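Local coordinates for plasmin and fibronectin-binding protein A (PDB 4MR0) that serves as a cell-wall-anchored pneumococcal surface adhesin and invasin, binding human fibronectin, plasmin, plasminogen and serum albumin, at residues 116-121 with 136-141; 327-332 with 362-367. All coordinates share one frame; numbering follows the deposited sequence.

Interaction 1: residues 116-121 with 136-141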
loop_
_atom_site.group_PDB
_atom_site.type_symbol
_atom_site.label_atom_id
_atom_site.label_comp_id
_atom_site.label_asym_id
_atom_site.label_seq_id
_atom_site.Cartn_x
_atom_site.Cartn_y
_atom_site.Cartn_z
ATOM N N LEU A 116 19.488 -7.998 -25.554
ATOM C CA LEU A 116 20.873 -7.771 -25.165
ATOM C C LEU A 116 21.097 -8.333 -23.772
ATOM O O LEU A 116 20.265 -8.140 -22.888
ATOM C CB LEU A 116 21.186 -6.272 -25.139
ATOM C CG LEU A 116 20.709 -5.409 -26.309
ATOM C CD1 LEU A 116 21.036 -3.953 -26.010
ATOM C CD2 LEU A 116 21.364 -5.857 -27.611
ATOM N N SER A 117 22.210 -9.031 -23.578
ATOM C CA SER A 117 22.528 -9.572 -22.265
ATOM C C SER A 117 23.387 -8.542 -21.548
ATOM O O SER A 117 24.253 -7.923 -22.160
ATOM C CB SER A 117 23.307 -10.881 -22.390
ATOM O OG SER A 117 23.803 -11.285 -21.124
ATOM N N VAL A 118 23.145 -8.338 -20.257
ATOM C CA VAL A 118 23.948 -7.377 -19.514
ATOM C C VAL A 118 25.400 -7.849 -19.449
ATOM O O VAL A 118 26.300 -7.068 -19.145
ATOM C CB VAL A 118 23.420 -7.181 -18.081
ATOM C CG1 VAL A 118 22.082 -6.439 -18.115
ATOM C CG2 VAL A 118 23.262 -8.532 -17.399
ATOM N N LYS A 119 25.618 -9.132 -19.734
ATOM C CA LYS A 119 26.969 -9.702 -19.723
ATOM C C LYS A 119 27.745 -9.162 -20.921
ATOM O O LYS A 119 28.973 -9.069 -20.893
ATOM C CB LYS A 119 26.906 -11.234 -19.800
ATOM C CG LYS A 119 26.052 -11.880 -18.717
ATOM C CD LYS A 119 26.585 -11.586 -17.325
ATOM C CE LYS A 119 27.540 -12.665 -16.836
ATOM N NZ LYS A 119 26.810 -13.913 -16.471
ATOM N N ASP A 120 27.009 -8.807 -21.971
ATOM C CA ASP A 120 27.604 -8.263 -23.185
ATOM C C ASP A 120 28.367 -6.980 -22.900
ATOM O O ASP A 120 29.235 -6.577 -23.680
ATOM C CB ASP A 120 26.515 -7.963 -24.217
ATOM C CG ASP A 120 25.898 -9.217 -24.801
ATOM O OD1 ASP A 120 26.010 -10.292 -24.171
ATOM O OD2 ASP A 120 25.289 -9.120 -25.889
ATOM N N TYR A 121 28.047 -6.340 -21.781
ATOM C CA TYR A 121 28.694 -5.085 -21.437
ATOM C C TYR A 121 29.611 -5.139 -20.226
ATOM O O TYR A 121 29.971 -4.103 -19.665
ATOM C CB TYR A 121 27.633 -3.997 -21.258
ATOM C CG TYR A 121 26.725 -3.880 -22.459
ATOM C CD1 TYR A 121 25.658 -4.761 -22.634
ATOM C CD2 TYR A 121 26.958 -2.920 -23.447
ATOM C CE1 TYR A 121 24.844 -4.691 -23.761
ATOM C CE2 TYR A 121 26.150 -2.842 -24.580
ATOM C CZ TYR A 121 25.097 -3.731 -24.728
ATOM O OH TYR A 121 24.295 -3.670 -25.842
ATOM N N GLN A 136 23.708 -0.326 -16.947
ATOM C CA GLN A 136 23.274 0.944 -17.519
ATOM C C GLN A 136 23.582 1.014 -19.016
ATOM O O GLN A 136 22.768 1.504 -19.800
ATOM C CB GLN A 136 23.947 2.111 -16.799
ATOM C CG GLN A 136 23.323 3.471 -17.109
ATOM C CD GLN A 136 21.845 3.545 -16.734
ATOM O OE1 GLN A 136 20.965 3.555 -17.600
ATOM N NE2 GLN A 136 21.568 3.584 -15.439
ATOM N N ASP A 137 24.754 0.527 -19.417
ATOM C CA ASP A 137 25.127 0.544 -20.830
ATOM C C ASP A 137 24.173 -0.329 -21.642
ATOM O O ASP A 137 23.840 -0.009 -22.782
ATOM C CB ASP A 137 26.571 0.052 -21.023
ATOM C CG ASP A 137 27.592 0.942 -20.332
ATOM O OD1 ASP A 137 27.350 2.163 -20.234
ATOM O OD2 ASP A 137 28.644 0.424 -19.897
ATOM N N ALA A 138 23.736 -1.435 -21.052
ATOM C CA ALA A 138 22.812 -2.333 -21.726
ATOM C C ALA A 138 21.498 -1.595 -21.948
ATOM O O ALA A 138 20.948 -1.598 -23.049
ATOM C CB ALA A 138 22.576 -3.578 -20.883
ATOM N N ILE A 139 21.002 -0.960 -20.890
ATOM C CA ILE A 139 19.756 -0.215 -20.963
ATOM C C ILE A 139 19.860 0.920 -21.976
ATOM O O ILE A 139 18.966 1.108 -22.800
ATOM C CB ILE A 139 19.380 0.364 -19.577
ATOM C CG1 ILE A 139 19.023 -0.779 -18.617
ATOM C CG2 ILE A 139 18.212 1.322 -19.706
ATOM C CD1 ILE A 139 18.800 -0.332 -17.193
ATOM N N ASP A 140 20.953 1.674 -21.914
ATOM C CA ASP A 140 21.154 2.791 -22.834
ATOM C C ASP A 140 21.127 2.350 -24.292
ATOM O O ASP A 140 20.547 3.027 -25.138
ATOM C CB ASP A 140 22.476 3.500 -22.528
ATOM C CG ASP A 140 22.432 4.272 -21.224
ATOM O OD1 ASP A 140 21.337 4.366 -20.629
ATOM O OD2 ASP A 140 23.489 4.790 -20.796
ATOM N N ALA A 141 21.752 1.215 -24.588
ATOM C CA ALA A 141 21.770 0.704 -25.955
ATOM C C ALA A 141 20.367 0.271 -26.367
ATOM O O ALA A 141 19.934 0.513 -27.496
ATOM C CB ALA A 141 22.730 -0.473 -26.061
#
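Tyr-121 lays its ring against the helix 132-143, over the backbone between Asp-137 and Ala-138. Its CG is anti to its own carbonyl carbon (chi1 -54°), which points the ring at the helix. The side chain can be followed outward. CB and CG run beside CB of Asp-137. The two sides of the ring then meet different residues. CD2 stays near Asp-137 CB, at 3.9 Å, and CE2 runs near Asp-137 O. CD1 meets Ala-138 CB at 3.7 Å. CE1 and CZ then pass Ala-138 CA. That carbon sits over one ring face, 3.9 Å from the centroid of the Tyr-121 ring and 18° off its normal, a CH-pi contact. At the tip, Tyr-121 OH lies 3.6 Å from Ala-141 CB, almost one turn further along the helix.

Ala-141 CB is also met by Leu-116, whose CD1 is 3.9 Å away. Val-118 brings CG1 to 4.0 Å from Ala-138 CB. Behind them, Val-118 and Ala-138 both touch Val-151. Along the chain the helix lies between strand 116-117 and its parallel neighbour 150-153. Its place is consistent with the helix that caps the N-terminal end of pectate lyase-like beta-helices. No hydrogen bond joins the two segments. The small side chains of Ala-138 and Ala-141 probably let the ring come close to the helix backbone, and the contact rests on apolar packing and the CH-pi interaction.

Interaction 2: residues 327-332 with 362-367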
loop_
_atom_site.group_PDB
_atom_site.type_symbol
_atom_site.label_atom_id
_atom_site.label_comp_id
_atom_site.label_asym_id
_atom_site.label_seq_id
_atom_site.Cartn_x
_atom_site.Cartn_y
_atom_site.Cartn_z
ATOM N N GLU A 327 -2.335 7.684 -11.931
ATOM C CA GLU A 327 -3.643 7.322 -12.447
ATOM C C GLU A 327 -3.594 5.961 -13.123
ATOM O O GLU A 327 -2.596 5.614 -13.748
ATOM C CB GLU A 327 -4.059 8.426 -13.423
ATOM C CG GLU A 327 -5.238 8.145 -14.317
ATOM C CD GLU A 327 -5.448 9.265 -15.323
ATOM O OE1 GLU A 327 -4.529 10.100 -15.493
ATOM O OE2 GLU A 327 -6.525 9.308 -15.951
ATOM N N ASN A 328 -4.665 5.187 -12.983
ATOM C CA ASN A 328 -4.725 3.854 -13.567
ATOM C C ASN A 328 -3.577 2.989 -13.039
ATOM O O ASN A 328 -2.769 2.468 -13.808
ATOM C CB ASN A 328 -4.657 3.917 -15.101
ATOM C CG ASN A 328 -5.712 4.840 -15.703
ATOM O OD1 ASN A 328 -6.735 5.130 -15.078
ATOM N ND2 ASN A 328 -5.469 5.294 -16.933
ATOM N N VAL A 329 -3.499 2.851 -11.718
ATOM C CA VAL A 329 -2.466 2.036 -11.096
ATOM C C VAL A 329 -3.149 0.778 -10.578
ATOM O O VAL A 329 -4.167 0.855 -9.894
ATOM C CB VAL A 329 -1.796 2.767 -9.914
ATOM C CG1 VAL A 329 -0.666 1.909 -9.346
ATOM C CG2 VAL A 329 -1.259 4.118 -10.375
ATOM N N THR A 330 -2.591 -0.380 -10.914
ATOM C CA THR A 330 -3.163 -1.651 -10.486
ATOM C C THR A 330 -2.091 -2.545 -9.868
ATOM O O THR A 330 -1.050 -2.801 -10.481
ATOM C CB THR A 330 -3.795 -2.443 -11.675
ATOM O OG1 THR A 330 -4.826 -1.667 -12.295
ATOM C CG2 THR A 330 -4.413 -3.761 -11.175
ATOM N N ILE A 331 -2.354 -2.994 -8.648
ATOM C CA ILE A 331 -1.466 -3.905 -7.939
ATOM C C ILE A 331 -2.327 -5.161 -7.881
ATOM O O ILE A 331 -3.441 -5.108 -7.378
ATOM C CB ILE A 331 -1.177 -3.431 -6.491
ATOM C CG1 ILE A 331 -0.784 -1.951 -6.487
ATOM C CG2 ILE A 331 -0.042 -4.266 -5.890
ATOM C CD1 ILE A 331 0.482 -1.635 -7.275
ATOM N N GLN A 332 -1.831 -6.285 -8.389
ATOM C CA GLN A 332 -2.651 -7.494 -8.388
ATOM C C GLN A 332 -1.879 -8.797 -8.313
ATOM O O GLN A 332 -0.711 -8.855 -8.674
ATOM C CB GLN A 332 -3.509 -7.526 -9.652
ATOM C CG GLN A 332 -2.682 -7.498 -10.933
ATOM C CD GLN A 332 -3.522 -7.680 -12.179
ATOM O OE1 GLN A 332 -4.635 -7.158 -12.275
ATOM N NE2 GLN A 332 -2.989 -8.418 -13.149
ATOM N N SER A 362 -5.959 8.540 -8.911
ATOM C CA SER A 362 -7.281 7.992 -9.213
ATOM C C SER A 362 -7.268 6.706 -10.040
ATOM O O SER A 362 -6.307 6.428 -10.758
ATOM C CB SER A 362 -8.135 9.058 -9.922
ATOM O OG SER A 362 -7.590 9.404 -11.185
ATOM N N ASN A 363 -8.357 5.946 -9.935
ATOM C CA ASN A 363 -8.529 4.660 -10.616
ATOM C C ASN A 363 -7.406 3.728 -10.186
ATOM O O ASN A 363 -6.587 3.265 -10.992
ATOM C CB ASN A 363 -8.549 4.820 -12.142
ATOM C CG ASN A 363 -8.965 3.532 -12.855
ATOM O OD1 ASN A 363 -9.550 2.634 -12.245
ATOM N ND2 ASN A 363 -8.677 3.444 -14.149
ATOM N N ILE A 364 -7.391 3.477 -8.882
ATOM C CA ILE A 364 -6.409 2.631 -8.227
ATOM C C ILE A 364 -7.095 1.304 -7.938
ATOM O O ILE A 364 -8.080 1.254 -7.200
ATOM C CB ILE A 364 -5.960 3.261 -6.892
ATOM C CG1 ILE A 364 -5.541 4.721 -7.121
ATOM C CG2 ILE A 364 -4.822 2.456 -6.283
ATOM C CD1 ILE A 364 -4.350 4.878 -8.060
ATOM N N LYS A 365 -6.572 0.233 -8.522
ATOM C CA LYS A 365 -7.154 -1.086 -8.327
ATOM C C LYS A 365 -6.189 -1.996 -7.591
ATOM O O LYS A 365 -5.042 -2.150 -7.994
ATOM C CB LYS A 365 -7.516 -1.703 -9.677
ATOM C CG LYS A 365 -8.547 -0.908 -10.448
ATOM C CD LYS A 365 -8.820 -1.529 -11.820
ATOM C CE LYS A 365 -9.936 -0.779 -12.531
ATOM N NZ LYS A 365 -10.046 -1.185 -13.957
ATOM N N ILE A 366 -6.666 -2.595 -6.510
ATOM C CA ILE A 366 -5.854 -3.494 -5.697
ATOM C C ILE A 366 -6.632 -4.791 -5.745
ATOM O O ILE A 366 -7.636 -4.945 -5.051
ATOM C CB ILE A 366 -5.738 -2.943 -4.265
ATOM C CG1 ILE A 366 -4.990 -1.602 -4.319
ATOM C CG2 ILE A 366 -5.036 -3.944 -3.366
ATOM C CD1 ILE A 366 -4.950 -0.842 -3.014
ATOM N N LEU A 367 -6.145 -5.713 -6.573
ATOM C CA LEU A 367 -6.840 -6.964 -6.832
ATOM C C LEU A 367 -6.166 -8.298 -6.542
ATOM O O LEU A 367 -4.999 -8.512 -6.851
ATOM C CB LEU A 367 -7.249 -6.976 -8.300
ATOM C CG LEU A 367 -7.765 -5.653 -8.881
ATOM C CD1 LEU A 367 -7.852 -5.775 -10.399
ATOM C CD2 LEU A 367 -9.133 -5.312 -8.287
HETATM O O HOH W 1 -6.210 0.768 -12.435
#
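Asn-328 and Asn-363 meet through their side chains at the corner where two neighbouring coils of a right-handed parallel beta-helix run side by side. ND2 of Asn-363 donates to OD1 of Asn-328 at 2.7 Å. The amide planes stand 80° apart, and the donor sits above the carbonyl plane of Asn-328, 43° out of it. Asn-363 CG is anti to the backbone N (chi1 -170°), which carries its amide toward Asn-328. At the same corner Asn-328 N donates to Ser-362 O at 3.0 Å. Both asparagines have positive phi and turn the chain at equivalent positions in PbH1 repeats 2 and 3.

Beyond the corner, strands 329-332 and 364-367 run parallel and in register. Lys-365 N donates to Val-329 O at 2.8 Å, and Lys-365 O accepts from Ile-331 N. Ile-331 O then takes Leu-367 N. The bond from Val-329 N to Asn-363 O is weak. Val-329 and Ile-364 run alongside each other into the coil, with Ile-364 CD1 3.8 Å from Val-329 CB. Both touch Ile-307 inside the coil. The other face carries Thr-330, Lys-365, Gln-332 and Leu-367.

Further out, strand 278-289 pairs with the far edge of 329-337. A calcium ion lies about 3 Å from the side chain of Asn-363, and Ser-362 OG is hydrogen-bonded to Lys-325 NZ. One water bridges the coils: it gives a hydrogen bond to Asn-363 O at 2.9 Å and is hydrogen-bonded to Thr-330 OG1 at 2.8 Å.

The two contacts sit at different levels of one elongated solenoid. Their centres are about 32 Å apart, their nearest atoms are about 21 Å apart, and they do not touch. Interaction 1 comes first along the chain and closes before interaction 2 opens. Its centre lies at the N-terminal end, about 32 Å from the centre of the chain, where a helix packs on the first strands. The centre of interaction 2 is about 11 Å from that point, between successive coils. A series of parallel strand pairings connects 116-117, through 150-153 and later coils, to 329-337 and 364-372. Interaction 1 thus belongs to the end and interaction 2 to the repeating coils of the beta-helical part of this longer, cell-wall-anchored adhesin.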